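Local structure of protein PTHB1 (Homo sapiens, 4YD8) at residues L295-V300 with V337-L342; G347-L352 with Q359-G364; S263-G268 with I305-G310. The protein serves as a subunit of the BBSome, a coat complex thought to sort specific membrane proteins to primary cilia, to which this piece contributes the N-terminal seven-bladed beta-propeller. All coordinates share one frame; numbering follows the deposited sequence.

Contact 1: L295-V300 with V337-L342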
ATOM      1  N   LEU A 295      -1.513   8.403  -3.098  1.00 20.97           N
ATOM      2  CA  LEU A 295      -2.582   7.692  -2.425  1.00 24.51           C
ATOM      3  C   LEU A 295      -3.904   8.420  -2.630  1.00 21.77           C
ATOM      4  O   LEU A 295      -4.146   9.447  -1.987  1.00 23.81           O
ATOM      5  CB  LEU A 295      -2.306   7.564  -0.912  1.00 21.99           C
ATOM      6  CG  LEU A 295      -3.392   6.750  -0.203  1.00 26.05           C
ATOM      7  CD1 LEU A 295      -3.175   5.257  -0.457  1.00 28.64           C
ATOM      8  CD2 LEU A 295      -3.455   7.059   1.284  1.00 29.16           C
ATOM      9  N   PRO A 296      -4.768   7.895  -3.520  1.00 24.52           N
ATOM     10  CA  PRO A 296      -6.176   8.317  -3.546  1.00 23.16           C
ATOM     11  C   PRO A 296      -6.808   7.878  -2.233  1.00 26.31           C
ATOM     12  O   PRO A 296      -6.872   6.664  -2.012  1.00 24.56           O
ATOM     13  CB  PRO A 296      -6.782   7.544  -4.732  1.00 22.39           C
ATOM     14  CG  PRO A 296      -5.600   6.973  -5.483  1.00 27.05           C
ATOM     15  CD  PRO A 296      -4.503   6.797  -4.466  1.00 26.12           C
ATOM     16  N   TYR A 297      -7.229   8.808  -1.377  1.00 25.46           N
ATOM     17  CA  TYR A 297      -7.471   8.458   0.033  1.00 27.18           C
ATOM     18  C   TYR A 297      -8.860   8.768   0.549  1.00 27.88           C
ATOM     19  O   TYR A 297      -9.241   8.272   1.607  1.00 28.01           O
ATOM     20  CB  TYR A 297      -6.443   9.158   0.943  1.00 26.51           C
ATOM     21  CG  TYR A 297      -6.610  10.672   1.053  1.00 26.46           C
ATOM     22  CD1 TYR A 297      -6.049  11.515   0.101  1.00 29.79           C
ATOM     23  CD2 TYR A 297      -7.302  11.252   2.117  1.00 27.50           C
ATOM     24  CE1 TYR A 297      -6.189  12.897   0.186  1.00 30.06           C
ATOM     25  CE2 TYR A 297      -7.450  12.647   2.214  1.00 27.46           C
ATOM     26  CZ  TYR A 297      -6.886  13.459   1.241  1.00 32.40           C
ATOM     27  OH  TYR A 297      -7.021  14.829   1.299  1.00 35.39           O
ATOM     28  N   CYS A 298      -9.629   9.581  -0.169  1.00 25.73           N
ATOM     29  CA  CYS A 298     -10.997   9.851   0.273  1.00 33.18           C
ATOM     30  C   CYS A 298     -11.783  10.580  -0.795  1.00 36.84           C
ATOM     31  O   CYS A 298     -11.232  11.037  -1.804  1.00 32.74           O
ATOM     32  CB  CYS A 298     -11.021  10.673   1.567  1.00 37.94           C
ATOM     33  SG  CYS A 298     -10.848  12.477   1.357  1.00 36.91           S
ATOM     34  N   SER A 299     -13.082  10.683  -0.558  1.00 29.44           N
ATOM     35  CA  SER A 299     -13.931  11.538  -1.365  1.00 34.45           C
ATOM     36  C   SER A 299     -14.650  12.514  -0.456  1.00 40.12           C
ATOM     37  O   SER A 299     -15.321  12.093   0.489  1.00 40.45           O
ATOM     38  CB  SER A 299     -14.935  10.718  -2.169  1.00 34.60           C
ATOM     39  OG  SER A 299     -15.941  11.574  -2.681  1.00 40.26           O
ATOM     40  N   VAL A 300     -14.505  13.813  -0.716  1.00 34.73           N
ATOM     41  CA  VAL A 300     -15.167  14.814   0.134  1.00 37.12           C
ATOM     42  C   VAL A 300     -16.446  15.329  -0.502  1.00 37.23           C
ATOM     43  O   VAL A 300     -17.181  16.103   0.110  1.00 43.53           O
ATOM     44  CB  VAL A 300     -14.251  16.016   0.442  1.00 41.93           C
ATOM     45  CG1 VAL A 300     -12.916  15.540   1.026  1.00 42.36           C
ATOM     46  CG2 VAL A 300     -14.029  16.860  -0.813  1.00 42.60           C
ATOM     47  N   VAL A 337       3.156   6.917   1.366  1.00 21.83           N
ATOM     48  CA  VAL A 337       2.263   7.707   2.207  1.00 21.66           C
ATOM     49  C   VAL A 337       0.992   6.912   2.427  1.00 23.28           C
ATOM     50  O   VAL A 337       0.502   6.231   1.509  1.00 23.72           O
ATOM     51  CB  VAL A 337       1.954   9.089   1.576  1.00 25.26           C
ATOM     52  CG1 VAL A 337       1.392   8.952   0.149  1.00 28.79           C
ATOM     53  CG2 VAL A 337       1.014   9.874   2.454  1.00 27.61           C
ATOM     54  N   ARG A 338       0.488   6.951   3.658  1.00 21.12           N
ATOM     55  CA  ARG A 338      -0.788   6.328   4.008  1.00 20.12           C
ATOM     56  C   ARG A 338      -1.622   7.281   4.851  1.00 25.30           C
ATOM     57  O   ARG A 338      -1.079   8.194   5.478  1.00 24.87           O
ATOM     58  CB  ARG A 338      -0.553   5.005   4.758  1.00 21.25           C
ATOM     59  CG  ARG A 338       0.127   3.935   3.887  1.00 26.70           C
ATOM     60  CD  ARG A 338      -0.880   3.368   2.900  1.00 26.88           C
ATOM     61  NE  ARG A 338      -0.343   2.231   2.147  1.00 31.13           N
ATOM     62  CZ  ARG A 338       0.419   2.335   1.067  1.00 38.34           C
ATOM     63  NH1 ARG A 338       0.758   3.529   0.591  1.00 33.22           N
ATOM     64  NH2 ARG A 338       0.847   1.234   0.459  1.00 47.05           N
ATOM     65  N   VAL A 339      -2.935   7.073   4.854  1.00 22.64           N
ATOM     66  CA  VAL A 339      -3.848   7.823   5.714  1.00 19.81           C
ATOM     67  C   VAL A 339      -4.628   6.859   6.583  1.00 27.76           C
ATOM     68  O   VAL A 339      -5.092   5.837   6.105  1.00 29.04           O
ATOM     69  CB  VAL A 339      -4.833   8.680   4.886  1.00 24.62           C
ATOM     70  CG1 VAL A 339      -5.847   9.387   5.783  1.00 25.78           C
ATOM     71  CG2 VAL A 339      -4.055   9.690   4.070  1.00 25.92           C
ATOM     72  N   GLY A 340      -4.803   7.176   7.855  1.00 23.53           N
ATOM     73  CA  GLY A 340      -5.563   6.261   8.683  1.00 25.50           C
ATOM     74  C   GLY A 340      -5.962   6.837  10.007  1.00 28.64           C
ATOM     75  O   GLY A 340      -5.888   8.047  10.229  1.00 30.82           O
ATOM     76  N   CYS A 341      -6.391   5.951  10.896  1.00 24.97           N
ATOM     77  CA  CYS A 341      -6.880   6.357  12.200  0.50 26.22           C
ATOM     78  C   CYS A 341      -5.855   6.065  13.288  1.00 30.45           C
ATOM     79  O   CYS A 341      -5.592   4.899  13.621  1.00 26.51           O
ATOM     80  CB  CYS A 341      -8.198   5.649  12.507  0.50 32.26           C
ATOM     81  SG  CYS A 341      -8.924   6.126  14.071  0.50 36.61           S
ATOM     82  N   LEU A 342      -5.281   7.128  13.836  1.00 27.99           N
ATOM     83  CA  LEU A 342      -4.242   7.041  14.851  1.00 24.90           C
ATOM     84  C   LEU A 342      -4.552   8.063  15.914  1.00 26.15           C
ATOM     85  O   LEU A 342      -5.155   9.084  15.606  1.00 31.85           O
ATOM     86  CB  LEU A 342      -2.865   7.316  14.254  1.00 23.78           C
ATOM     87  CG  LEU A 342      -2.445   6.398  13.093  1.00 32.34           C
ATOM     88  CD1 LEU A 342      -1.241   6.974  12.387  1.00 33.30           C
ATOM     89  CD2 LEU A 342      -2.106   5.027  13.635  1.00 31.51           C
TER
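Val-337 meets Leu-295 first: its CG1 lies 4.1 Å from Leu-295 CB, and the same CB sits beside the carbonyl oxygen of Val-337. That oxygen is engaged within its own strand, since Arg-338 starts off away from Leu-295 and then folds back, placing NH1 2.9 Å from Val-337 O. The acceptor lies in the guanidinium plane, whereas the donor stands well above the carbonyl plane, off the lone pairs. The bond ties the guanidinium to the backbone near Leu-295, and Arg-338 NH1 comes within 4.4 Å of Leu-295 CD1.

Val-339 carries the middle of the contact. Its CG2 touches Leu-295 CD2 at 3.9 Å and Tyr-297 CB at 4.0 Å, so a single methyl fits against two residues of the facing strand. Leu-295 reaches this far because its CG is trans to the backbone N (chi1 -177°), which also brings CD2 to 3.6 Å from Val-339 N. The Tyr-297 ring meets the methyl obliquely, with Leu-295 O at its edge and in its plane. Beyond Val-339 the segments part, and Cys-341 N is hydrogen-bonded to Asp-42.

No hydrogen bond crosses the interface. The strands run only 14° apart, yet each is hydrogen-bonded to the second strand of its own blade, 306-311 or 348-353. Apolar contact between such first strands of successive blades is characteristic of the beta-propeller.

Contact 2: G347-L352 with Q359-G364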
ATOM      1  N   GLY A 347      -8.027  10.479   9.449  1.00 35.39           N
ATOM      2  CA  GLY A 347      -7.319  11.317   8.494  1.00 40.04           C
ATOM      3  C   GLY A 347      -5.910  11.724   8.889  1.00 40.90           C
ATOM      4  O   GLY A 347      -5.431  12.776   8.475  1.00 39.33           O
ATOM      5  N   VAL A 348      -5.239  10.892   9.682  1.00 29.66           N
ATOM      6  CA  VAL A 348      -3.838  11.134  10.009  1.00 24.01           C
ATOM      7  C   VAL A 348      -2.946  10.679   8.854  1.00 25.85           C
ATOM      8  O   VAL A 348      -3.101   9.579   8.344  1.00 22.78           O
ATOM      9  CB  VAL A 348      -3.421  10.417  11.309  1.00 26.50           C
ATOM     10  CG1 VAL A 348      -1.893  10.438  11.472  1.00 22.56           C
ATOM     11  CG2 VAL A 348      -4.111  11.054  12.525  1.00 26.12           C
ATOM     12  N   ILE A 349      -2.022  11.538   8.441  1.00 21.50           N
ATOM     13  CA  ILE A 349      -1.084  11.227   7.363  1.00 23.37           C
ATOM     14  C   ILE A 349       0.162  10.571   7.929  1.00 25.25           C
ATOM     15  O   ILE A 349       0.748  11.076   8.887  1.00 21.57           O
ATOM     16  CB  ILE A 349      -0.652  12.490   6.585  1.00 25.17           C
ATOM     17  CG1 ILE A 349      -1.841  13.147   5.893  1.00 31.67           C
ATOM     18  CG2 ILE A 349       0.428  12.164   5.532  1.00 23.74           C
ATOM     19  CD1 ILE A 349      -1.444  14.433   5.183  1.00 34.74           C
ATOM     20  N   VAL A 350       0.559   9.448   7.347  1.00 19.73           N
ATOM     21  CA  VAL A 350       1.812   8.807   7.733  1.00 19.60           C
ATOM     22  C   VAL A 350       2.727   8.766   6.517  1.00 24.71           C
ATOM     23  O   VAL A 350       2.326   8.272   5.463  1.00 22.27           O
ATOM     24  CB  VAL A 350       1.601   7.378   8.258  1.00 22.80           C
ATOM     25  CG1 VAL A 350       2.949   6.732   8.635  1.00 21.90           C
ATOM     26  CG2 VAL A 350       0.612   7.374   9.448  1.00 20.03           C
ATOM     27  N   THR A 351       3.939   9.298   6.652  1.00 23.01           N
ATOM     28  CA  THR A 351       4.927   9.221   5.563  1.00 21.66           C
ATOM     29  C   THR A 351       6.170   8.430   5.954  1.00 27.70           C
ATOM     30  O   THR A 351       6.614   8.474   7.105  1.00 23.09           O
ATOM     31  CB  THR A 351       5.405  10.616   5.104  1.00 26.33           C
ATOM     32  OG1 THR A 351       5.964  11.320   6.226  1.00 27.22           O
ATOM     33  CG2 THR A 351       4.262  11.423   4.501  1.00 24.16           C
ATOM     34  N   LEU A 352       6.748   7.738   4.973  1.00 23.57           N
ATOM     35  CA  LEU A 352       7.988   7.000   5.150  1.00 23.47           C
ATOM     36  C   LEU A 352       8.977   7.373   4.048  1.00 23.73           C
ATOM     37  O   LEU A 352       8.626   7.349   2.861  1.00 25.63           O
ATOM     38  CB  LEU A 352       7.723   5.489   5.121  1.00 23.35           C
ATOM     39  CG  LEU A 352       8.956   4.578   5.181  1.00 24.23           C
ATOM     40  CD1 LEU A 352       9.650   4.676   6.542  1.00 22.04           C
ATOM     41  CD2 LEU A 352       8.546   3.152   4.888  1.00 20.48           C
ATOM     42  N   GLN A 359       6.967   9.564   9.886  1.00 23.11           N
ATOM     43  CA  GLN A 359       6.334  10.732  10.503  0.72 24.91           C
ATOM     44  C   GLN A 359       4.809  10.706  10.427  1.00 27.54           C
ATOM     45  O   GLN A 359       4.235  10.353   9.381  1.00 23.73           O
ATOM     46  CB  GLN A 359       6.850  12.022   9.844  0.72 24.57           C
ATOM     47  CG  GLN A 359       6.188  13.311  10.398  0.72 22.99           C
ATOM     48  CD  GLN A 359       6.904  14.551   9.936  0.72 36.48           C
ATOM     49  OE1 GLN A 359       6.870  14.892   8.755  0.72 39.88           O
ATOM     50  NE2 GLN A 359       7.564  15.239  10.867  0.72 39.93           N
ATOM     51  N   CYS A 360       4.153  11.104  11.510  1.00 24.36           N
ATOM     52  CA  CYS A 360       2.697  11.276  11.510  1.00 23.16           C
ATOM     53  C   CYS A 360       2.372  12.752  11.546  1.00 28.56           C
ATOM     54  O   CYS A 360       2.984  13.505  12.314  1.00 24.43           O
ATOM     55  CB  CYS A 360       2.039  10.599  12.724  1.00 24.20           C
ATOM     56  SG  CYS A 360       2.299   8.824  12.831  1.00 26.33           S
ATOM     57  N   SER A 361       1.402  13.164  10.740  1.00 25.04           N
ATOM     58  CA  SER A 361       0.971  14.558  10.735  0.66 27.32           C
ATOM     59  C   SER A 361      -0.533  14.672  10.514  1.00 27.77           C
ATOM     60  O   SER A 361      -1.195  13.706  10.110  1.00 27.90           O
ATOM     61  CB  SER A 361       1.722  15.346   9.661  0.66 25.85           C
ATOM     62  OG  SER A 361       1.516  14.771   8.391  0.66 26.48           O
ATOM     63  N   TYR A 362      -1.068  15.854  10.811  1.00 25.01           N
ATOM     64  CA  TYR A 362      -2.470  16.141  10.595  1.00 28.20           C
ATOM     65  C   TYR A 362      -2.646  16.931   9.302  1.00 31.85           C
ATOM     66  O   TYR A 362      -1.741  17.647   8.859  1.00 35.57           O
ATOM     67  CB  TYR A 362      -3.063  16.942  11.752  1.00 30.29           C
ATOM     68  CG  TYR A 362      -2.964  16.319  13.128  1.00 29.41           C
ATOM     69  CD1 TYR A 362      -3.623  15.129  13.434  1.00 30.80           C
ATOM     70  CD2 TYR A 362      -2.272  16.961  14.145  1.00 28.48           C
ATOM     71  CE1 TYR A 362      -3.554  14.582  14.713  1.00 27.73           C
ATOM     72  CE2 TYR A 362      -2.209  16.432  15.425  1.00 28.97           C
ATOM     73  CZ  TYR A 362      -2.848  15.245  15.705  1.00 34.33           C
ATOM     74  OH  TYR A 362      -2.776  14.736  16.984  1.00 32.24           O
ATOM     75  N   LEU A 363      -3.803  16.789   8.684  1.00 37.97           N
ATOM     76  CA  LEU A 363      -4.099  17.574   7.495  1.00 44.18           C
ATOM     77  C   LEU A 363      -4.132  19.072   7.811  1.00 49.67           C
ATOM     78  O   LEU A 363      -4.092  19.478   8.982  1.00 55.60           O
ATOM     79  CB  LEU A 363      -5.415  17.093   6.894  1.00 48.88           C
ATOM     80  CG  LEU A 363      -5.224  15.681   6.324  1.00 41.55           C
ATOM     81  CD1 LEU A 363      -6.515  14.904   6.343  1.00 48.28           C
ATOM     82  CD2 LEU A 363      -4.690  15.768   4.915  1.00 43.59           C
ATOM     83  N   GLY A 364      -4.162  19.896   6.766  1.00 41.81           N
ATOM     84  CA  GLY A 364      -4.249  21.334   6.929  1.00 44.93           C
ATOM     85  C   GLY A 364      -5.450  21.703   7.777  1.00 49.68           C
ATOM     86  O   GLY A 364      -6.439  20.967   7.832  1.00 50.43           O
TER
HETATM   87  O   HOH W   1       3.385  12.718   7.866  1.00 31.00           O
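Ile-349 and Leu-363 cross at about a right angle, the methyl CD1 of Ile-349 meeting CD2 of Leu-363 at 3.5 Å. Leu-363 also brings CD1 to 3.2 Å from Gly-347 O, a tight fit at the G1 beta bulge that Gly-347 and Val-348 form opposite Gly-340. Val-348 and Tyr-362, in contrast, lie side by side and point the same way, CG2 of the valine approaching CE1 of the ring obliquely. Trans to the backbone N (chi1 168°), Val-348 CG1 lies 4.1 Å from Cys-360 CB.

Thr-351 and Gln-359 form a second side-by-side pair, on the sheet face that also carries Ile-349 and Ser-361. Water 1 sits on this face: it donates to Gln-359 O at 2.9 Å, bonds Ser-361 OG in one of that residue's two conformers, and reaches Thr-351 OG1 only weakly. On the other face Val-350 CG2 touches Cys-360 SG at 4.0 Å.

Between the two faces, the hydrogen-bonded pairs Ile-349 with Ser-361 and Thr-351 with Gln-359 contribute two backbone bonds each, in an antiparallel hairpin. Ser-361 N, for example, lies 2.9 Å from Ile-349 O. The backbone ladder thus fixes the register. Val-350 meets Cys-360 on one face, while the other combines apolar Ile-349 with a polar, water-bridged part at Thr-351, Gln-359 and Ser-361, where the water gives Gln-359 O a second donor besides Thr-351 N.

Contact 3: S263-G268 with I305-G310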
ATOM      1  N   SER A 263     -12.588   3.096  -9.324  1.00 40.32           N
ATOM      2  CA  SER A 263     -11.609   3.805 -10.139  1.00 35.88           C
ATOM      3  C   SER A 263     -10.218   3.192 -10.043  1.00 30.91           C
ATOM      4  O   SER A 263      -9.749   2.815  -8.963  1.00 31.10           O
ATOM      5  CB  SER A 263     -11.527   5.279  -9.737  1.00 43.69           C
ATOM      6  OG  SER A 263     -12.672   6.006 -10.137  1.00 43.72           O
ATOM      7  N   VAL A 264      -9.558   3.120 -11.189  1.00 26.35           N
ATOM      8  CA  VAL A 264      -8.181   2.669 -11.271  1.00 26.19           C
ATOM      9  C   VAL A 264      -7.255   3.873 -11.327  1.00 28.17           C
ATOM     10  O   VAL A 264      -7.246   4.592 -12.318  1.00 30.79           O
ATOM     11  CB  VAL A 264      -7.946   1.810 -12.527  1.00 25.24           C
ATOM     12  CG1 VAL A 264      -6.499   1.379 -12.595  1.00 26.05           C
ATOM     13  CG2 VAL A 264      -8.888   0.609 -12.528  1.00 31.13           C
ATOM     14  N   PHE A 265      -6.490   4.129 -10.275  1.00 21.60           N
ATOM     15  CA  PHE A 265      -5.583   5.275 -10.344  1.00 22.01           C
ATOM     16  C   PHE A 265      -4.192   4.811 -10.707  1.00 22.14           C
ATOM     17  O   PHE A 265      -3.707   3.814 -10.160  1.00 23.84           O
ATOM     18  CB  PHE A 265      -5.571   6.039  -9.026  1.00 21.70           C
ATOM     19  CG  PHE A 265      -6.814   6.829  -8.796  1.00 25.31           C
ATOM     20  CD1 PHE A 265      -7.949   6.226  -8.284  1.00 30.18           C
ATOM     21  CD2 PHE A 265      -6.858   8.168  -9.125  1.00 28.80           C
ATOM     22  CE1 PHE A 265      -9.106   6.970  -8.080  1.00 32.54           C
ATOM     23  CE2 PHE A 265      -8.001   8.906  -8.911  1.00 33.16           C
ATOM     24  CZ  PHE A 265      -9.120   8.300  -8.410  1.00 27.50           C
ATOM     25  N   VAL A 266      -3.564   5.520 -11.650  1.00 22.92           N
ATOM     26  CA  VAL A 266      -2.201   5.220 -12.052  1.00 22.26           C
ATOM     27  C   VAL A 266      -1.308   6.437 -11.857  1.00 21.29           C
ATOM     28  O   VAL A 266      -1.603   7.539 -12.339  1.00 22.21           O
ATOM     29  CB  VAL A 266      -2.123   4.752 -13.520  1.00 22.98           C
ATOM     30  CG1 VAL A 266      -0.674   4.380 -13.868  1.00 22.75           C
ATOM     31  CG2 VAL A 266      -3.046   3.548 -13.720  1.00 25.45           C
ATOM     32  N   LEU A 267      -0.240   6.240 -11.096  1.00 20.02           N
ATOM     33  CA  LEU A 267       0.780   7.264 -10.944  1.00 25.16           C
ATOM     34  C   LEU A 267       1.887   7.041 -11.962  1.00 26.13           C
ATOM     35  O   LEU A 267       2.681   6.119 -11.810  1.00 26.07           O
ATOM     36  CB  LEU A 267       1.381   7.247  -9.543  1.00 22.74           C
ATOM     37  CG  LEU A 267       2.398   8.375  -9.288  1.00 22.38           C
ATOM     38  CD1 LEU A 267       1.700   9.750  -9.346  1.00 24.77           C
ATOM     39  CD2 LEU A 267       3.108   8.184  -7.938  1.00 26.66           C
ATOM     40  N   GLY A 268       1.942   7.886 -12.987  1.00 23.46           N
ATOM     41  CA  GLY A 268       2.994   7.791 -13.983  1.00 25.51           C
ATOM     42  C   GLY A 268       4.152   8.701 -13.620  1.00 27.90           C
ATOM     43  O   GLY A 268       4.065   9.480 -12.671  1.00 26.60           O
ATOM     44  N   ILE A 305     -12.677  12.733  -6.024  1.00 31.72           N
ATOM     45  CA  ILE A 305     -11.742  11.964  -5.219  0.59 31.49           C
ATOM     46  C   ILE A 305     -10.536  12.823  -4.859  1.00 32.59           C
ATOM     47  O   ILE A 305     -10.031  13.612  -5.675  1.00 30.60           O
ATOM     48  CB  ILE A 305     -11.288  10.665  -5.951  0.59 29.70           C
ATOM     49  CG1 ILE A 305     -12.498   9.771  -6.246  0.59 31.07           C
ATOM     50  CG2 ILE A 305     -10.249   9.906  -5.125  0.59 30.14           C
ATOM     51  CD1 ILE A 305     -12.173   8.443  -6.880  0.59 37.61           C
ATOM     52  N   ASN A 306     -10.101  12.695  -3.607  1.00 23.12           N
ATOM     53  CA  ASN A 306      -8.893  13.387  -3.144  1.00 26.23           C
ATOM     54  C   ASN A 306      -7.683  12.458  -3.181  1.00 26.07           C
ATOM     55  O   ASN A 306      -7.754  11.308  -2.739  1.00 27.46           O
ATOM     56  CB  ASN A 306      -9.074  13.946  -1.714  1.00 25.12           C
ATOM     57  CG  ASN A 306      -9.816  15.281  -1.674  1.00 24.72           C
ATOM     58  OD1 ASN A 306     -10.614  15.603  -2.554  1.00 28.48           O
ATOM     59  ND2 ASN A 306      -9.578  16.050  -0.608  1.00 28.72           N
ATOM     60  N   THR A 307      -6.567  12.967  -3.696  1.00 21.24           N
ATOM     61  CA  THR A 307      -5.358  12.173  -3.878  1.00 21.35           C
ATOM     62  C   THR A 307      -4.133  12.884  -3.317  1.00 24.15           C
ATOM     63  O   THR A 307      -3.873  14.053  -3.641  1.00 24.07           O
ATOM     64  CB  THR A 307      -5.120  11.872  -5.372  1.00 23.14           C
ATOM     65  OG1 THR A 307      -6.256  11.167  -5.897  1.00 24.71           O
ATOM     66  CG2 THR A 307      -3.859  11.015  -5.551  1.00 22.55           C
ATOM     67  N   LEU A 308      -3.383  12.179  -2.476  1.00 21.52           N
ATOM     68  CA  LEU A 308      -2.097  12.674  -1.997  1.00 20.10           C
ATOM     69  C   LEU A 308      -1.025  12.323  -3.010  1.00 23.64           C
ATOM     70  O   LEU A 308      -0.998  11.206  -3.486  1.00 24.12           O
ATOM     71  CB  LEU A 308      -1.738  12.058  -0.641  1.00 21.64           C
ATOM     72  CG  LEU A 308      -2.398  12.681   0.580  1.00 28.85           C
ATOM     73  CD1 LEU A 308      -2.451  11.619   1.666  1.00 30.54           C
ATOM     74  CD2 LEU A 308      -1.569  13.862   1.031  1.00 26.48           C
ATOM     75  N   ILE A 309      -0.149  13.267  -3.327  1.00 21.51           N
ATOM     76  CA  ILE A 309       1.003  12.966  -4.185  1.00 25.11           C
ATOM     77  C   ILE A 309       2.263  13.561  -3.567  1.00 26.75           C
ATOM     78  O   ILE A 309       2.338  14.774  -3.335  1.00 26.55           O
ATOM     79  CB  ILE A 309       0.812  13.511  -5.620  1.00 23.83           C
ATOM     80  CG1 ILE A 309      -0.486  12.948  -6.239  1.00 25.13           C
ATOM     81  CG2 ILE A 309       2.048  13.171  -6.485  1.00 24.69           C
ATOM     82  CD1 ILE A 309      -0.738  13.341  -7.722  1.00 26.25           C
ATOM     83  N   GLY A 310       3.225  12.692  -3.259  1.00 23.67           N
ATOM     84  CA  GLY A 310       4.496  13.106  -2.698  1.00 27.24           C
ATOM     85  C   GLY A 310       5.483  13.237  -3.844  1.00 33.21           C
ATOM     86  O   GLY A 310       5.340  12.554  -4.860  1.00 33.27           O
TER
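Second strands of two successive propeller blades face each other here, 263-268 from the blade of residues 249-286 and 305-310 from the blade of residues 291-329. The closest approach is between the Phe-265 ring and the Ile-305 side chain, which come from opposite directions. In the conformer given, one of two for Ile-305, methyl CD1 meets the ring edge in its plane, 3.4 Å from Phe-265 CZ. Ile-305 CG2 also approaches Phe-265 CZ, at 3.8 Å, so the end of the ring rests against both branches. Phe-265 has CG opposite its carbonyl carbon (chi1 -73°), a turn that directs the ring toward the neighbouring blade.

Thr-307 OG1 flanks the ring obliquely, 4.2 Å from Phe-265 CE2, while Ser-263 OG lies 4.1 Å from Ile-305 CD1. Farther along, Leu-267 CD1 and Ile-309 CG2 make a looser apolar contact at 4.5 Å. Replacing Phe-265 with an alanine would probably open a gap beside Ile-305 and deprive Phe-294 and Pro-296, on strand 291-298, of a neighbour. With paired CA atoms 8.8 to 9.5 Å apart and no hydrogen bond between them, these two strands meet through side chains alone, as is typical of face-to-face blade packing in a beta-propeller.

The three contacts sample both kinds of joint in a propeller. Contacts 1 and 3 bridge successive blades, whereas contact 2 lies within the last blade, which the N-terminal strand 8-17 completes. Contacts 1 and 2, with centres about 9 Å apart, share the backbone bonds of strands 334-342 and 348-353, including Arg-338 O to Val-350 N at 2.8 Å. The segments of contacts 1 and 3, centred about 11 Å apart, alternate along the chain. Strands 291-298 and 306-311 are joined by Leu-295 N to Leu-308 O at 2.9 Å, and Pro-296 CG touches Phe-265 CG at 3.5 Å. Between contacts 2 and 3, centred about 17 Å apart, Ile-349 CD1 still packs on Leu-308 CD2 at 4.2 Å.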